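Local coordinates for protein DNA ligase (Archaeoglobus fulgidus, PDB 3GDE) that seals nicks in double-stranded DNA during replication, recombination and repair, consuming ATP and passing through a covalent lysine-AMP intermediate, at residues V302-E307 against Q314-R319; G308-F313 against A395-V400. One frame throughout, in Å; residues are numbered along the deposited sequence.

Contact 1 of 2, residues V302-E307 against Q314-R319; sequences VIAVKE and QHVLRR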
# COMPACT_ATOMS: atom_id res chain seq x y z
N VAL A 302 -15.82 0.96 -9.36
CA VAL A 302 -16.92 1.66 -8.69
C VAL A 302 -16.89 3.14 -9.09
O VAL A 302 -15.85 3.80 -9.01
CB VAL A 302 -16.85 1.48 -7.15
CG1 VAL A 302 -17.86 2.37 -6.45
CG2 VAL A 302 -17.11 0.04 -6.79
N ILE A 303 -18.03 3.64 -9.55
CA ILE A 303 -18.12 5.05 -9.94
C ILE A 303 -19.20 5.77 -9.14
O ILE A 303 -20.21 5.18 -8.75
CB ILE A 303 -18.33 5.25 -11.48
CG1 ILE A 303 -19.70 4.73 -11.93
CG2 ILE A 303 -17.18 4.62 -12.28
CD1 ILE A 303 -19.97 4.86 -13.42
N ALA A 304 -18.96 7.05 -8.88
CA ALA A 304 -19.95 7.88 -8.20
C ALA A 304 -20.87 8.48 -9.25
O ALA A 304 -20.41 8.99 -10.26
CB ALA A 304 -19.27 8.96 -7.39
N VAL A 305 -22.18 8.37 -9.02
CA VAL A 305 -23.19 8.97 -9.91
C VAL A 305 -24.16 9.85 -9.11
O VAL A 305 -24.37 9.63 -7.92
CB VAL A 305 -23.96 7.91 -10.74
CG1 VAL A 305 -23.01 7.13 -11.64
CG2 VAL A 305 -24.75 6.97 -9.85
N LYS A 306 -24.73 10.85 -9.77
CA LYS A 306 -25.67 11.76 -9.10
C LYS A 306 -26.68 12.32 -10.10
O LYS A 306 -26.30 12.97 -11.09
CB LYS A 306 -24.92 12.87 -8.35
CG LYS A 306 -25.78 13.71 -7.39
CD LYS A 306 -26.13 12.97 -6.10
CE LYS A 306 -26.50 13.97 -4.99
NZ LYS A 306 -27.02 13.31 -3.75
N GLU A 307 -27.96 12.06 -9.84
CA GLU A 307 -29.07 12.39 -10.74
C GLU A 307 -28.73 12.00 -12.19
O GLU A 307 -28.85 12.81 -13.10
CB GLU A 307 -29.46 13.87 -10.65
CG GLU A 307 -29.52 14.46 -9.23
CD GLU A 307 -30.82 14.15 -8.48
OE1 GLU A 307 -30.77 14.00 -7.24
OE2 GLU A 307 -31.90 14.05 -9.13
N GLN A 314 -12.67 10.89 -6.69
CA GLN A 314 -12.38 11.23 -5.29
C GLN A 314 -13.66 11.26 -4.44
O GLN A 314 -13.59 11.22 -3.22
CB GLN A 314 -11.59 12.55 -5.17
CG GLN A 314 -12.39 13.84 -5.44
CD GLN A 314 -12.42 14.26 -6.91
OE1 GLN A 314 -12.91 15.33 -7.23
NE2 GLN A 314 -11.90 13.42 -7.80
N HIS A 315 -14.81 11.31 -5.12
CA HIS A 315 -16.10 11.11 -4.47
C HIS A 315 -16.26 9.67 -3.98
O HIS A 315 -16.76 9.45 -2.87
CB HIS A 315 -17.25 11.51 -5.41
CG HIS A 315 -17.39 12.99 -5.60
ND1 HIS A 315 -18.62 13.61 -5.63
CD2 HIS A 315 -16.47 13.96 -5.76
CE1 HIS A 315 -18.45 14.91 -5.81
NE2 HIS A 315 -17.15 15.15 -5.89
N VAL A 316 -15.86 8.70 -4.79
CA VAL A 316 -15.82 7.30 -4.35
C VAL A 316 -14.85 7.15 -3.17
O VAL A 316 -15.13 6.42 -2.21
CB VAL A 316 -15.43 6.31 -5.48
CG1 VAL A 316 -15.47 4.87 -4.96
CG2 VAL A 316 -16.35 6.45 -6.70
N LEU A 317 -13.72 7.85 -3.23
CA LEU A 317 -12.73 7.80 -2.16
C LEU A 317 -13.29 8.31 -0.83
O LEU A 317 -12.98 7.74 0.22
CB LEU A 317 -11.43 8.55 -2.53
CG LEU A 317 -10.59 8.01 -3.70
CD1 LEU A 317 -9.35 8.87 -3.92
CD2 LEU A 317 -10.20 6.52 -3.52
N ARG A 318 -14.12 9.35 -0.88
CA ARG A 318 -14.84 9.85 0.31
C ARG A 318 -15.74 8.79 0.95
O ARG A 318 -15.78 8.67 2.17
CB ARG A 318 -15.69 11.07 -0.01
CG ARG A 318 -14.90 12.36 -0.07
CD ARG A 318 -15.75 13.54 0.36
NE ARG A 318 -15.39 14.74 -0.40
CZ ARG A 318 -16.01 15.13 -1.52
NH1 ARG A 318 -17.03 14.43 -2.00
NH2 ARG A 318 -15.60 16.23 -2.15
N ARG A 319 -16.46 8.05 0.12
CA ARG A 319 -17.25 6.90 0.57
C ARG A 319 -16.35 5.90 1.27
O ARG A 319 -16.67 5.43 2.36
CB ARG A 319 -17.97 6.22 -0.60
CG ARG A 319 -19.13 7.01 -1.22
CD ARG A 319 -20.38 7.05 -0.33
NE ARG A 319 -20.69 5.74 0.21
CZ ARG A 319 -21.58 4.89 -0.29
NH1 ARG A 319 -22.30 5.21 -1.36
NH2 ARG A 319 -21.76 3.72 0.29
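A beta-hairpin of the adenylation domain, strands 296-306 and 309-311, leads into helix 313-321, and the helix packs back on the first strand: Val-302 and Ala-304, near the end of strand 296-306, receive His-315 and Val-316 from the first full turn of the helix. The helix lies across the strand almost at a right angle, with segment axes 7.3 Å apart at closest approach and inclined at 101°. On the helix side Val-316 does most of the packing, through two different branches. Its CG2 meets the strand backbone, 3.5 Å from Ala-304 N and 3.6 Å from Val-302 O, so that one methyl group lies over the backbone of Ile-303; it also packs on Ala-304 CB at 3.9 Å. Its CG1, held anti to the backbone N (chi1 -178°), meets Val-302 CG1 at 3.8 Å, and the two valine side chains pass obliquely over one another. The side-chain contacts are apolar, while the strand's backbone bonds go to its neighbours, Val-302 pairing with Ser-256 and Ile-303 with Glu-336. On the same helix Arg-319 turns to other partners, forming a salt bridge with Asp-283. Beside Val-316, His-315 contributes its root alone: CB sits 3.8 Å from Ala-304 CB, while the imidazole leads off the strand and carries Arg-318 NH1 3.8 Å above the plane of its ring, over the centre.

Contact 2 of 2, residues G308-F313 against A395-V400; sequences GKPMPF and AGHEGV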
# COMPACT_ATOMS: atom_id res chain seq x y z
N GLY A 308 -28.26 10.77 -12.37
CA GLY A 308 -27.98 10.22 -13.70
C GLY A 308 -26.66 10.61 -14.35
O GLY A 308 -26.33 10.08 -15.42
N LYS A 309 -25.90 11.52 -13.74
CA LYS A 309 -24.62 11.93 -14.33
C LYS A 309 -23.38 11.57 -13.48
O LYS A 309 -23.42 11.66 -12.25
CB LYS A 309 -24.65 13.41 -14.75
CG LYS A 309 -24.53 14.43 -13.62
CD LYS A 309 -24.41 15.87 -14.17
CE LYS A 309 -23.15 16.09 -15.05
NZ LYS A 309 -22.76 17.54 -15.21
N PRO A 310 -22.28 11.14 -14.15
CA PRO A 310 -21.05 10.67 -13.50
C PRO A 310 -20.35 11.72 -12.64
O PRO A 310 -20.37 12.90 -12.97
CB PRO A 310 -20.15 10.30 -14.69
CG PRO A 310 -21.08 10.09 -15.83
CD PRO A 310 -22.18 11.08 -15.62
N MET A 311 -19.74 11.26 -11.56
CA MET A 311 -18.99 12.13 -10.66
C MET A 311 -17.53 11.68 -10.60
O MET A 311 -17.24 10.52 -10.91
CB MET A 311 -19.62 12.12 -9.27
CG MET A 311 -21.03 12.70 -9.25
SD MET A 311 -21.02 14.48 -9.56
CE MET A 311 -22.59 14.69 -10.39
N PRO A 312 -16.60 12.58 -10.20
CA PRO A 312 -15.17 12.23 -10.23
C PRO A 312 -14.79 11.23 -9.13
O PRO A 312 -15.48 11.13 -8.12
CB PRO A 312 -14.49 13.59 -10.02
CG PRO A 312 -15.45 14.36 -9.19
CD PRO A 312 -16.82 13.94 -9.69
N PHE A 313 -13.68 10.52 -9.33
CA PHE A 313 -13.32 9.37 -8.50
C PHE A 313 -13.09 9.67 -7.01
O PHE A 313 -13.28 8.79 -6.18
CB PHE A 313 -12.12 8.61 -9.08
CG PHE A 313 -10.80 9.26 -8.78
CD1 PHE A 313 -10.00 8.77 -7.76
CD2 PHE A 313 -10.36 10.35 -9.52
CE1 PHE A 313 -8.77 9.37 -7.47
CE2 PHE A 313 -9.14 10.96 -9.24
CZ PHE A 313 -8.35 10.46 -8.21
N ALA A 395 -19.04 10.68 -22.25
CA ALA A 395 -19.84 10.19 -21.13
C ALA A 395 -19.26 10.63 -19.80
O ALA A 395 -19.82 10.33 -18.74
CB ALA A 395 -19.97 8.67 -21.20
N GLY A 396 -18.11 11.31 -19.85
CA GLY A 396 -17.48 11.84 -18.65
C GLY A 396 -16.40 10.95 -18.07
O GLY A 396 -15.95 11.16 -16.93
N HIS A 397 -15.99 9.96 -18.85
CA HIS A 397 -14.92 9.04 -18.45
C HIS A 397 -13.61 9.34 -19.20
O HIS A 397 -13.49 10.37 -19.85
CB HIS A 397 -15.39 7.59 -18.58
CG HIS A 397 -16.58 7.28 -17.72
ND1 HIS A 397 -16.50 7.14 -16.36
CD2 HIS A 397 -17.89 7.09 -18.04
CE1 HIS A 397 -17.70 6.88 -15.87
NE2 HIS A 397 -18.56 6.85 -16.87
N GLU A 398 -12.63 8.44 -19.11
CA GLU A 398 -11.23 8.83 -19.36
C GLU A 398 -10.65 8.41 -20.71
O GLU A 398 -9.70 9.04 -21.19
CB GLU A 398 -10.32 8.33 -18.24
CG GLU A 398 -10.71 8.80 -16.85
CD GLU A 398 -9.70 8.42 -15.79
OE1 GLU A 398 -9.80 8.95 -14.67
OE2 GLU A 398 -8.80 7.58 -16.06
N GLY A 399 -11.22 7.36 -21.29
CA GLY A 399 -10.68 6.76 -22.51
C GLY A 399 -11.03 5.29 -22.60
O GLY A 399 -12.14 4.88 -22.23
N VAL A 400 -10.08 4.49 -23.06
CA VAL A 400 -10.33 3.07 -23.26
C VAL A 400 -9.25 2.16 -22.70
O VAL A 400 -8.07 2.53 -22.64
CB VAL A 400 -10.56 2.70 -24.76
CG1 VAL A 400 -11.93 3.19 -25.26
CG2 VAL A 400 -9.43 3.22 -25.63
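Pro-310 reaches across to Ala-395 and His-397 with its ring, whose atoms can be taken in turn. CB, directed at the other segment, is still 4.1 Å from Ala-395 O. CG, the apex of the ring, makes the close approach, a carbon-to-oxygen contact of 3.2 Å with Ala-395 O. CD, on the way back to the backbone N, has receded to 4.0 Å from Ala-395 O; the carbonyl oxygen thus meets the ring at its corner. The same CG also lies 4.2 Å from His-397 NE2, approaching the imidazole obliquely. The oxygen belongs to the end of helix 382-394, which finishes in a Schellman motif: Gly-396 takes a positive phi of 96°, and two bonds run back into the last turn of the helix. Across the contact, Gly-396 CA and Pro-310 CA are the nearest pair of CA atoms, 6.4 Å apart. From this turn the chain enters ligase motif IV, opening with Glu-398 and Gly-399 and running into strand 399-403. His-397 is fixed from outside the pair: its ND1 accepts a hydrogen bond from Asp-254 N, and its ring packs edge-to-face with Phe-253. Next to it, Glu-398 OE2 forms a salt bridge with NZ of Lys-252, the predicted site of AMP attachment, and the backbone of Glu-398 bonds to both Lys-252 and Ala-423.

Overall arrangement
The two contacts lie in the adenylation domain with centres 10 Å apart. Segments 302-307, 308-313 and 314-319 follow one another without a break, running from strand 296-306 through strand 309-311 into helix 313-321, whereas 395-400 arrives 82 residues after 313. Contact 1 thus folds the helix back on the first hairpin strand, and contact 2 sets the second hairpin strand against the end of helix 382-394. Antiparallel pairing of strands 296-306 and 309-311 joins the two contacts, with a probable hydrogen bond from Met-311 N to Ala-304 O (2.7 Å). Ile-303 CD1 also packs 3.9 Å from His-397 CE1, connecting the hairpin to the turn that borders the predicted AMP-carrying Lys-252 and the predicted ATP-binding Glu-301.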